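Local coordinates for protein berberine bridge enzyme-like 28 (Arabidopsis thaliana, PDB 5D79) that is a secreted, FAD-dependent oxidoreductase of the berberine bridge enzyme family that is involved in adaptation to salt stress, at residues Ile102-Arg107 with Ala126-Arg131; Ser59-Ser64 with Pro76-Ile81; Val258-Lys263 with Ala300-Leu305; Ala266-Lys271 with Phe321-Leu326. One frame throughout, in Å; residues are numbered along the deposited sequence.

Interaction 1. Residues Ile102-Arg107 with Ala126-Arg131; sequences IHVRTR and AVIDLR. With FAD (flavin-adenine dinucleotide), chain E.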
# COMPACT_ATOMS: atom_id res chain seq x y z
N ILE A 102 -15.56 4.46 23.24
CA ILE A 102 -15.16 5.27 22.11
C ILE A 102 -14.41 4.45 21.06
O ILE A 102 -13.46 3.72 21.35
CB ILE A 102 -14.30 6.45 22.55
CG1 ILE A 102 -15.18 7.49 23.24
CG2 ILE A 102 -13.63 7.09 21.35
CD1 ILE A 102 -16.21 8.09 22.32
N HIS A 103 -14.89 4.59 19.83
CA HIS A 103 -14.32 3.92 18.67
C HIS A 103 -13.14 4.74 18.15
O HIS A 103 -13.22 5.96 18.15
CB HIS A 103 -15.40 3.76 17.62
CG HIS A 103 -14.95 3.09 16.37
ND1 HIS A 103 -14.19 1.94 16.37
CD2 HIS A 103 -15.16 3.40 15.07
CE1 HIS A 103 -13.94 1.58 15.13
NE2 HIS A 103 -14.52 2.45 14.32
N VAL A 104 -12.05 4.10 17.74
CA VAL A 104 -10.92 4.85 17.18
C VAL A 104 -10.50 4.37 15.81
O VAL A 104 -10.84 3.26 15.40
CB VAL A 104 -9.68 4.80 18.09
CG1 VAL A 104 -10.04 5.22 19.51
CG2 VAL A 104 -9.06 3.41 18.08
N ARG A 105 -9.76 5.21 15.11
CA ARG A 105 -9.09 4.83 13.87
C ARG A 105 -7.64 5.28 13.95
O ARG A 105 -7.36 6.33 14.50
CB ARG A 105 -9.77 5.46 12.66
CG ARG A 105 -11.15 4.91 12.37
CD ARG A 105 -11.11 3.44 12.03
NE ARG A 105 -12.46 2.87 11.99
CZ ARG A 105 -13.20 2.73 10.90
NH1 ARG A 105 -12.72 3.10 9.72
NH2 ARG A 105 -14.41 2.20 10.98
N THR A 106 -6.72 4.47 13.43
CA THR A 106 -5.30 4.79 13.50
C THR A 106 -4.73 5.25 12.16
O THR A 106 -4.81 4.54 11.17
CB THR A 106 -4.49 3.59 13.98
OG1 THR A 106 -4.85 3.28 15.32
CG2 THR A 106 -3.00 3.90 13.93
N ARG A 107 -4.14 6.44 12.14
CA ARG A 107 -3.56 6.96 10.92
C ARG A 107 -2.04 7.09 11.01
O ARG A 107 -1.53 7.64 11.98
CB ARG A 107 -4.17 8.32 10.55
CG ARG A 107 -3.67 8.85 9.23
CD ARG A 107 -4.54 9.95 8.67
NE ARG A 107 -4.41 11.18 9.43
CZ ARG A 107 -5.12 12.28 9.19
NH1 ARG A 107 -6.03 12.28 8.22
NH2 ARG A 107 -4.92 13.37 9.93
N ALA A 126 -12.71 8.62 17.10
CA ALA A 126 -11.58 9.50 17.28
C ALA A 126 -10.43 8.97 16.42
O ALA A 126 -10.50 7.84 15.93
CB ALA A 126 -11.18 9.56 18.74
N VAL A 127 -9.39 9.78 16.23
CA VAL A 127 -8.24 9.40 15.40
C VAL A 127 -6.94 9.39 16.20
O VAL A 127 -6.61 10.36 16.85
CB VAL A 127 -8.07 10.35 14.19
CG1 VAL A 127 -6.73 10.14 13.52
CG2 VAL A 127 -9.20 10.17 13.19
N ILE A 128 -6.21 8.28 16.14
CA ILE A 128 -4.83 8.21 16.63
C ILE A 128 -3.86 8.48 15.46
O ILE A 128 -3.49 7.56 14.71
CB ILE A 128 -4.50 6.83 17.26
CG1 ILE A 128 -5.61 6.37 18.21
CG2 ILE A 128 -3.17 6.87 17.98
CD1 ILE A 128 -5.43 4.96 18.70
N ASP A 129 -3.46 9.74 15.29
CA ASP A 129 -2.53 10.15 14.23
C ASP A 129 -1.10 9.96 14.73
O ASP A 129 -0.71 10.55 15.74
CB ASP A 129 -2.81 11.61 13.83
CG ASP A 129 -2.07 12.04 12.55
OD1 ASP A 129 -0.84 11.82 12.43
OD2 ASP A 129 -2.72 12.64 11.66
N LEU A 130 -0.32 9.16 14.00
CA LEU A 130 1.01 8.74 14.45
C LEU A 130 2.13 9.63 13.94
O LEU A 130 3.30 9.27 14.03
CB LEU A 130 1.29 7.31 14.02
CG LEU A 130 0.32 6.28 14.61
CD1 LEU A 130 0.52 4.94 13.97
CD2 LEU A 130 0.54 6.19 16.11
N ARG A 131 1.77 10.80 13.43
CA ARG A 131 2.72 11.71 12.80
C ARG A 131 3.94 12.07 13.66
O ARG A 131 4.99 12.40 13.12
CB ARG A 131 2.00 12.99 12.40
CG ARG A 131 1.54 13.86 13.56
CD ARG A 131 0.78 15.03 13.02
NE ARG A 131 -0.09 14.58 11.94
CZ ARG A 131 -0.86 15.37 11.21
NH1 ARG A 131 -0.89 16.67 11.44
NH2 ARG A 131 -1.61 14.84 10.25
PA FAD E . -3.09 5.02 6.41
O1A FAD E . -4.38 5.57 5.86
O2A FAD E . -2.49 5.89 7.48
O5B FAD E . -3.32 3.50 6.92
C5B FAD E . -4.03 2.56 6.13
C4B FAD E . -4.62 1.42 6.97
O4B FAD E . -3.63 0.92 7.85
C3B FAD E . -5.79 1.90 7.81
O3B FAD E . -6.79 0.91 7.92
C2B FAD E . -5.14 2.18 9.16
O2B FAD E . -6.05 2.04 10.24
C1B FAD E . -3.99 1.17 9.20
N9A FAD E . -2.82 1.62 9.97
C8A FAD E . -1.95 2.65 9.71
N7A FAD E . -1.00 2.68 10.68
C5A FAD E . -1.25 1.68 11.56
C6A FAD E . -0.62 1.25 12.73
N6A FAD E . 0.58 1.70 13.06
N1A FAD E . -1.13 0.17 13.43
C2A FAD E . -2.25 -0.48 12.96
N3A FAD E . -2.87 -0.05 11.81
C4A FAD E . -2.39 1.01 11.12
N1 FAD E . 0.95 0.10 -2.02
C2 FAD E . 1.84 -0.81 -2.59
O2 FAD E . 2.19 -1.81 -1.96
N3 FAD E . 2.34 -0.56 -3.86
C4 FAD E . 1.97 0.56 -4.58
O4 FAD E . 2.52 0.80 -5.65
C4X FAD E . 1.09 1.48 -4.00
N5 FAD E . 0.80 2.68 -4.62
C5X FAD E . 0.19 3.70 -3.90
C6 FAD E . 0.10 4.99 -4.41
C7 FAD E . -0.53 6.00 -3.67
C7M FAD E . -0.63 7.39 -4.23
C8 FAD E . -1.04 5.73 -2.40
C8M FAD E . -1.74 6.78 -1.60
C9 FAD E . -0.95 4.43 -1.90
C9A FAD E . -0.39 3.41 -2.66
N10 FAD E . -0.33 2.11 -2.18
C10 FAD E . 0.61 1.25 -2.70
C1' FAD E . -1.23 1.67 -1.07
C2' FAD E . -0.62 1.87 0.31
O2' FAD E . 0.48 1.00 0.46
C3' FAD E . -1.71 1.58 1.34
O3' FAD E . -2.72 2.56 1.21
C4' FAD E . -1.19 1.64 2.75
O4' FAD E . -2.02 0.88 3.60
C5' FAD E . -1.27 3.07 3.25
O5' FAD E . -0.48 3.19 4.41
P FAD E . -0.49 4.60 5.16
O1P FAD E . 0.16 4.46 6.52
O2P FAD E . 0.21 5.66 4.34
O3P FAD E . -2.07 4.89 5.16

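Interaction 2. Residues Ser59-Ser64 with Pro76-Ile81; sequences SILDSS and PKPVSI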
# COMPACT_ATOMS: atom_id res chain seq x y z
N SER A 59 -6.97 21.32 10.38
CA SER A 59 -5.64 21.32 9.77
C SER A 59 -4.90 20.02 10.04
O SER A 59 -4.26 19.46 9.15
CB SER A 59 -4.82 22.48 10.30
OG SER A 59 -4.48 22.24 11.65
N ILE A 60 -4.95 19.57 11.30
CA ILE A 60 -4.34 18.30 11.69
C ILE A 60 -5.02 17.14 10.96
O ILE A 60 -4.35 16.22 10.49
CB ILE A 60 -4.43 18.08 13.22
CG1 ILE A 60 -3.48 19.04 13.95
CG2 ILE A 60 -4.07 16.65 13.58
CD1 ILE A 60 -2.02 18.61 13.88
N LEU A 61 -6.34 17.21 10.83
CA LEU A 61 -7.11 16.19 10.13
C LEU A 61 -6.86 16.21 8.63
O LEU A 61 -6.72 15.16 8.00
CB LEU A 61 -8.60 16.35 10.40
CG LEU A 61 -9.51 15.34 9.69
CD1 LEU A 61 -9.22 13.92 10.17
CD2 LEU A 61 -10.99 15.70 9.89
N ASP A 62 -6.83 17.41 8.06
CA ASP A 62 -6.72 17.57 6.62
C ASP A 62 -5.32 17.23 6.13
O ASP A 62 -5.15 16.80 4.98
CB ASP A 62 -7.06 19.01 6.20
CG ASP A 62 -8.21 19.07 5.21
OD1 ASP A 62 -8.03 18.64 4.05
OD2 ASP A 62 -9.29 19.59 5.59
N SER A 63 -4.33 17.40 7.00
CA SER A 63 -2.92 17.38 6.58
C SER A 63 -2.44 16.09 5.91
O SER A 63 -1.74 16.14 4.90
CB SER A 63 -2.01 17.69 7.78
OG SER A 63 -2.66 17.41 9.01
N SER A 64 -2.81 14.94 6.47
CA SER A 64 -2.40 13.69 5.86
C SER A 64 -3.55 12.95 5.19
O SER A 64 -3.57 11.72 5.23
CB SER A 64 -1.72 12.77 6.89
OG SER A 64 -2.14 13.05 8.21
N PRO A 76 -17.83 11.81 7.10
CA PRO A 76 -17.81 11.76 8.56
C PRO A 76 -16.52 12.33 9.17
O PRO A 76 -15.42 12.04 8.71
CB PRO A 76 -17.94 10.26 8.86
CG PRO A 76 -18.69 9.71 7.69
CD PRO A 76 -18.18 10.50 6.51
N LYS A 77 -16.69 13.13 10.21
CA LYS A 77 -15.57 13.74 10.92
C LYS A 77 -15.44 13.16 12.33
O LYS A 77 -16.44 12.84 12.96
CB LYS A 77 -15.76 15.26 10.96
CG LYS A 77 -15.81 15.90 9.59
CD LYS A 77 -14.56 15.57 8.77
CE LYS A 77 -14.52 16.31 7.44
NZ LYS A 77 -15.68 15.97 6.57
N PRO A 78 -14.19 13.01 12.81
CA PRO A 78 -13.97 12.54 14.18
C PRO A 78 -14.25 13.63 15.21
O PRO A 78 -14.11 14.82 14.91
CB PRO A 78 -12.50 12.15 14.19
CG PRO A 78 -11.88 13.08 13.19
CD PRO A 78 -12.92 13.25 12.11
N VAL A 79 -14.62 13.23 16.42
CA VAL A 79 -14.94 14.16 17.48
C VAL A 79 -13.64 14.51 18.25
O VAL A 79 -13.60 15.45 19.06
CB VAL A 79 -16.03 13.57 18.40
CG1 VAL A 79 -15.50 12.39 19.19
CG2 VAL A 79 -16.63 14.63 19.30
N SER A 80 -12.58 13.75 17.97
CA SER A 80 -11.25 14.05 18.50
C SER A 80 -10.11 13.39 17.71
O SER A 80 -10.27 12.30 17.14
CB SER A 80 -11.16 13.65 19.99
OG SER A 80 -11.50 12.29 20.21
N ILE A 81 -8.97 14.09 17.66
CA ILE A 81 -7.73 13.55 17.12
C ILE A 81 -6.65 13.63 18.18
O ILE A 81 -6.50 14.65 18.83
CB ILE A 81 -7.25 14.32 15.87
CG1 ILE A 81 -8.32 14.27 14.77
CG2 ILE A 81 -5.93 13.76 15.36
CD1 ILE A 81 -8.07 15.26 13.65

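Interaction 3. Residues Val258-Lys263 with Ala300-Leu305; sequences VQKTSK and ALFTGL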
# COMPACT_ATOMS: atom_id res chain seq x y z
N VAL A 258 11.33 2.34 -21.82
CA VAL A 258 11.03 2.26 -23.24
C VAL A 258 9.58 2.67 -23.45
O VAL A 258 8.69 2.21 -22.74
CB VAL A 258 11.27 0.85 -23.80
CG1 VAL A 258 10.66 0.71 -25.18
CG2 VAL A 258 12.76 0.54 -23.83
N GLN A 259 9.36 3.56 -24.40
CA GLN A 259 8.03 4.07 -24.68
C GLN A 259 7.53 3.53 -26.02
O GLN A 259 8.26 3.49 -27.01
CB GLN A 259 8.04 5.60 -24.69
CG GLN A 259 6.67 6.23 -24.74
CD GLN A 259 6.62 7.44 -25.63
OE1 GLN A 259 7.43 7.59 -26.55
NE2 GLN A 259 5.67 8.33 -25.38
N LYS A 260 6.27 3.11 -26.06
CA LYS A 260 5.64 2.66 -27.29
C LYS A 260 4.30 3.35 -27.47
O LYS A 260 3.38 3.17 -26.69
CB LYS A 260 5.46 1.14 -27.28
CG LYS A 260 6.76 0.38 -27.28
CD LYS A 260 7.67 0.80 -28.43
CE LYS A 260 8.98 0.01 -28.41
NZ LYS A 260 10.02 0.62 -29.29
N THR A 261 4.19 4.14 -28.53
CA THR A 261 2.99 4.93 -28.76
C THR A 261 2.09 4.26 -29.80
O THR A 261 0.92 4.61 -29.92
CB THR A 261 3.35 6.37 -29.21
OG1 THR A 261 4.25 6.32 -30.32
CG2 THR A 261 4.02 7.13 -28.07
N SER A 262 2.65 3.31 -30.54
CA SER A 262 1.91 2.56 -31.56
C SER A 262 1.16 1.39 -30.93
O SER A 262 1.78 0.46 -30.40
CB SER A 262 2.85 2.06 -32.66
OG SER A 262 2.20 1.16 -33.54
N LYS A 263 -0.18 1.43 -31.00
CA LYS A 263 -1.01 0.41 -30.35
C LYS A 263 -0.62 -0.96 -30.85
O LYS A 263 -0.34 -1.84 -30.05
CB LYS A 263 -2.51 0.66 -30.58
CG LYS A 263 -3.40 -0.27 -29.76
CD LYS A 263 -4.88 -0.04 -30.01
CE LYS A 263 -5.71 -1.14 -29.37
NZ LYS A 263 -7.13 -1.10 -29.79
N ALA A 300 2.17 2.69 -24.08
CA ALA A 300 2.67 1.69 -23.14
C ALA A 300 4.05 2.10 -22.66
O ALA A 300 4.97 2.27 -23.46
CB ALA A 300 2.73 0.31 -23.77
N LEU A 301 4.19 2.25 -21.35
CA LEU A 301 5.45 2.61 -20.73
C LEU A 301 6.06 1.39 -20.02
O LEU A 301 5.54 0.91 -19.02
CB LEU A 301 5.22 3.75 -19.74
CG LEU A 301 6.40 4.65 -19.38
CD1 LEU A 301 6.86 5.45 -20.60
CD2 LEU A 301 6.01 5.56 -18.22
N PHE A 302 7.16 0.89 -20.57
CA PHE A 302 7.92 -0.19 -19.96
C PHE A 302 9.10 0.35 -19.17
O PHE A 302 10.06 0.86 -19.75
CB PHE A 302 8.39 -1.16 -21.02
CG PHE A 302 7.30 -1.64 -21.91
CD1 PHE A 302 6.54 -2.75 -21.54
CD2 PHE A 302 7.01 -0.99 -23.09
CE1 PHE A 302 5.52 -3.20 -22.36
CE2 PHE A 302 5.99 -1.44 -23.90
CZ PHE A 302 5.24 -2.54 -23.54
N THR A 303 9.01 0.26 -17.85
CA THR A 303 10.07 0.73 -16.97
C THR A 303 10.56 -0.42 -16.11
O THR A 303 9.83 -1.37 -15.83
CB THR A 303 9.60 1.88 -16.07
OG1 THR A 303 8.45 1.45 -15.33
CG2 THR A 303 9.22 3.05 -16.91
N GLY A 304 11.81 -0.35 -15.69
CA GLY A 304 12.38 -1.45 -14.95
C GLY A 304 13.60 -1.12 -14.13
O GLY A 304 14.25 -0.10 -14.34
N LEU A 305 13.90 -2.01 -13.20
CA LEU A 305 15.05 -1.90 -12.34
C LEU A 305 15.81 -3.21 -12.41
O LEU A 305 15.25 -4.28 -12.15
CB LEU A 305 14.63 -1.57 -10.90
CG LEU A 305 15.76 -1.67 -9.87
CD1 LEU A 305 16.74 -0.57 -10.07
CD2 LEU A 305 15.21 -1.62 -8.46

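Interaction 4. Residues Ala266-Lys271 with Phe321-Leu326; sequences AVRIIK and FPELGL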
# COMPACT_ATOMS: atom_id res chain seq x y z
N ALA A 266 2.80 -2.02 -29.53
CA ALA A 266 2.77 -2.12 -28.06
C ALA A 266 1.97 -3.32 -27.55
O ALA A 266 2.34 -3.94 -26.56
CB ALA A 266 2.21 -0.84 -27.47
N VAL A 267 0.86 -3.63 -28.23
CA VAL A 267 0.02 -4.77 -27.87
C VAL A 267 0.82 -6.06 -28.10
O VAL A 267 0.77 -6.99 -27.29
CB VAL A 267 -1.30 -4.79 -28.69
CG1 VAL A 267 -2.02 -6.13 -28.54
CG2 VAL A 267 -2.22 -3.65 -28.27
N ARG A 268 1.57 -6.08 -29.19
CA ARG A 268 2.46 -7.18 -29.54
C ARG A 268 3.48 -7.48 -28.43
O ARG A 268 3.71 -8.63 -28.05
CB ARG A 268 3.18 -6.84 -30.84
CG ARG A 268 4.08 -7.91 -31.41
CD ARG A 268 4.80 -7.38 -32.65
NE ARG A 268 5.54 -6.15 -32.35
CZ ARG A 268 6.76 -6.14 -31.82
NH1 ARG A 268 7.38 -7.28 -31.53
NH2 ARG A 268 7.36 -4.99 -31.57
N ILE A 269 4.06 -6.40 -27.91
CA ILE A 269 5.10 -6.44 -26.88
C ILE A 269 4.53 -6.80 -25.51
O ILE A 269 5.14 -7.52 -24.72
CB ILE A 269 5.82 -5.07 -26.82
CG1 ILE A 269 6.66 -4.87 -28.09
CG2 ILE A 269 6.66 -4.94 -25.57
CD1 ILE A 269 7.12 -3.47 -28.28
N ILE A 270 3.33 -6.30 -25.22
CA ILE A 270 2.65 -6.62 -23.97
C ILE A 270 2.31 -8.12 -23.91
O ILE A 270 2.49 -8.76 -22.87
CB ILE A 270 1.38 -5.75 -23.80
CG1 ILE A 270 1.76 -4.27 -23.57
CG2 ILE A 270 0.53 -6.28 -22.66
CD1 ILE A 270 0.69 -3.22 -23.93
N LYS A 271 1.85 -8.68 -25.03
CA LYS A 271 1.59 -10.12 -25.13
C LYS A 271 2.82 -10.94 -24.77
O LYS A 271 2.71 -11.93 -24.04
CB LYS A 271 1.13 -10.49 -26.54
CG LYS A 271 -0.30 -10.13 -26.85
CD LYS A 271 -0.77 -10.82 -28.12
CE LYS A 271 -0.80 -12.34 -27.93
NZ LYS A 271 -0.82 -13.06 -29.24
N PHE A 321 13.70 -10.98 -23.85
CA PHE A 321 12.69 -10.00 -24.23
C PHE A 321 13.18 -9.10 -25.37
O PHE A 321 13.20 -7.88 -25.24
CB PHE A 321 12.33 -9.14 -23.00
CG PHE A 321 10.98 -8.46 -23.07
CD1 PHE A 321 10.17 -8.56 -24.19
CD2 PHE A 321 10.53 -7.70 -22.00
CE1 PHE A 321 8.94 -7.94 -24.24
CE2 PHE A 321 9.30 -7.07 -22.04
CZ PHE A 321 8.50 -7.19 -23.16
N PRO A 322 13.60 -9.70 -26.50
CA PRO A 322 14.17 -8.85 -27.54
C PRO A 322 13.12 -8.02 -28.25
O PRO A 322 13.47 -7.11 -29.00
CB PRO A 322 14.83 -9.85 -28.49
CG PRO A 322 14.05 -11.07 -28.35
CD PRO A 322 13.60 -11.12 -26.90
N GLU A 323 11.85 -8.32 -28.03
CA GLU A 323 10.77 -7.58 -28.66
C GLU A 323 10.65 -6.15 -28.11
O GLU A 323 10.11 -5.27 -28.77
CB GLU A 323 9.44 -8.32 -28.48
CG GLU A 323 9.34 -9.65 -29.23
CD GLU A 323 10.06 -10.78 -28.52
OE1 GLU A 323 10.26 -10.66 -27.29
OE2 GLU A 323 10.44 -11.77 -29.19
N LEU A 324 11.15 -5.93 -26.90
CA LEU A 324 11.11 -4.61 -26.29
C LEU A 324 12.03 -3.63 -27.04
O LEU A 324 11.74 -2.44 -27.11
CB LEU A 324 11.50 -4.67 -24.82
CG LEU A 324 11.06 -3.40 -24.09
CD1 LEU A 324 9.56 -3.18 -24.29
CD2 LEU A 324 11.41 -3.39 -22.61
N GLY A 325 13.12 -4.14 -27.59
CA GLY A 325 14.04 -3.34 -28.37
C GLY A 325 14.87 -2.41 -27.52
O GLY A 325 15.27 -1.33 -27.97
N LEU A 326 15.13 -2.82 -26.27
CA LEU A 326 15.95 -2.03 -25.34
C LEU A 326 17.38 -1.88 -25.82
O LEU A 326 18.03 -2.86 -26.20
CB LEU A 326 15.96 -2.66 -23.96
CG LEU A 326 16.74 -1.86 -22.93
CD1 LEU A 326 16.04 -0.55 -22.72
CD2 LEU A 326 16.86 -2.60 -21.61

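Interaction 1. Residues Ile102-Arg107 with Ala126-Arg131
H103-R107 and A126-D129 run as neighbouring parallel strands, their axes 28° apart, with V104 beside A126 and R107 beside D129. Five backbone hydrogen bonds zip them together, from A126 N on H103 O to L130 N on R107 O (2.8 Å). V104, T106, A126 and I128 share one face of the sheet. There I128 CD1 packs against V104 CG2 (4.0 Å) and T106 OG1 (3.8 Å). Helix 87-100 packs on V104 and I128, V238 of strand 238-248 on T106 and I128.

On the other face R107 reaches D129, with CG anti to the backbone N (chi1 -176°) and a bend at chi3. NE and NH2 then both grip one oxygen, with NH2 2.9 Å from D129 OD2. The carboxylate and guanidinium planes are 82° apart. R131 N and R131 NE both donate to D129 OD1, the first closing an Asx turn, and R131 NH2 also makes a salt bridge to OD2. D129 is probably held as a carboxylate.

FAD O2B donates to T106 O (2.9 Å), and L130 CD1 lies 3.4 Å from FAD N6A. This is the small N-terminal sheet of the PCMH-type FAD-binding fold, whose C-terminal strand ends and following residues line the dinucleotide pocket.

Interaction 2. Residues Ser59-Ser64 with Pro76-Ile81
L61 is the main bump of this contact, pushed from helix 58-63 into a hollow formed by K77, P78 and I81. Its CG lies anti to the backbone N (chi1 179°), which extends the branched end to K77, P78 and I81. CD2 touches both K77 CD (3.7 Å) and P78 CD (3.8 Å). The leucine meets the proline ring end-on at its CD and CG atoms, while the lysine chain crosses the leucine at about a right angle. The bends in that chain turn its aliphatic part to the leucine; its amino group is hydrogen-bonded to the carbonyls of V72 and T75.

I81 supplies a bump in the reverse direction. Its CD1 presses against the base of L61, 3.5 Å from L61 CB, which is tighter than usual for two carbons. The other branch of I81 meets I60, with CG2 to CG2 at 3.9 Å. No hydrogen bond joins the two segments; the fit is apolar.

The helix lies against the start of strand 80-82, which is paired with strand 125-129. Its L61 carbonyl accepts from R107 on strand 103-107, the next one beyond 125-129, and P78 also packs on F125 and V127 of strand 125-129.

Interaction 3. Residues Val258-Lys263 with Ala300-Leu305
V258 N donates to F302 O at 2.8 Å, the shortest polar bond between these strands. The donor lies in the carbonyl plane and the N-H...O angle is 160°. The return bond, F302 N to V258 O at 3.0 Å, completes a hydrogen-bonded pair. K260 and A300 form a second such pair, with A300 N 2.9 Å from K260 O. Q259 and L301 sit between them as a non-hydrogen-bonded pair. The strands run antiparallel, at 167° between their directions.

They are neighbours in the large antiparallel sheet of seven strands. Strand 298-306 has strand 284-292 along its other edge. Beyond K260 the chain turns through S262, the N-cap of helix 263-276.

V258, K260, A300 and F302 share one face; the helix packs on K260, A300 and F302, and L324 and L326 on V258. F302 turns its CG anti to its own carbonyl carbon (chi1 -53°), and the ring edge is brought to the neighbouring strand. F302 CE2 meets K260 CG at 3.9 Å, and F302 CD2 lies 3.6 Å from V258 O, which is near the ring plane. The K260 chain bends at chi2 and crosses the phenylalanine at about a right angle; its NZ has a long, weak ion pair with E265. On the opposite face Q259 CG touches L301 CD1 at 4.2 Å, while the Q259 amide donates to H299.

Interaction 4. Residues Ala266-Lys271 with Phe321-Leu326
Helical residues A266-K271 pass beside the turn F321-L326, with I269 and E323 nearest in backbone at 6.1 Å between CA atoms. In the turn P322-L324 keep helical backbone angles without regular helix bonds.

I269 carries most of the contact, touching the turn with both branches. CG2, anti to the backbone N, touches two side chains: L324 CD1 at 3.6 Å and F321 CZ at 3.8 Å. Both cross the isoleucine at about a right angle. The other branch ends at the turn backbone, with CD1 3.5 Å from E323 O. F321 presents its ring edge to the helix backbone, with CZ 3.7 Å from I269 O. One face of the same ring is covered by L324 CB, 4.0 Å above its centre.

On the solvent side the R268 guanidinium comes to the aliphatic part of E323, with NH1 3.8 Å from E323 CB. Their charged ends stay apart (R268 NH1 to E323 OE2 5.9 Å). E323 instead makes a salt bridge to K272 of helix 263-276, the helix of R268.

In this alpha+beta arrangement helix 263-276 and the loop after helix 310-320 pack on one face of the seven-stranded antiparallel sheet, both meeting F302.

The four contacts form two pairs at opposite sides of the chain's centre. Interactions 1 and 2 have centres 9 Å apart and meet through neighbouring strands 80-82 and 125-129. The arginines of interaction 1 reach back to the helix of interaction 2, so a charged network adjoins an apolar fit. Interactions 3 and 4 are also 9 Å apart. Strand 253-260 leads directly into helix 263-276, and F302 packs on both I269 and L324. Interactions 1 and 3 are backbone-bonded strand pairs, parallel and antiparallel; 2 and 4 rest on side chains. Interaction 1 alone touches FAD. Interactions 1, 2 and 4 are mostly buried, and interaction 3 is partly so.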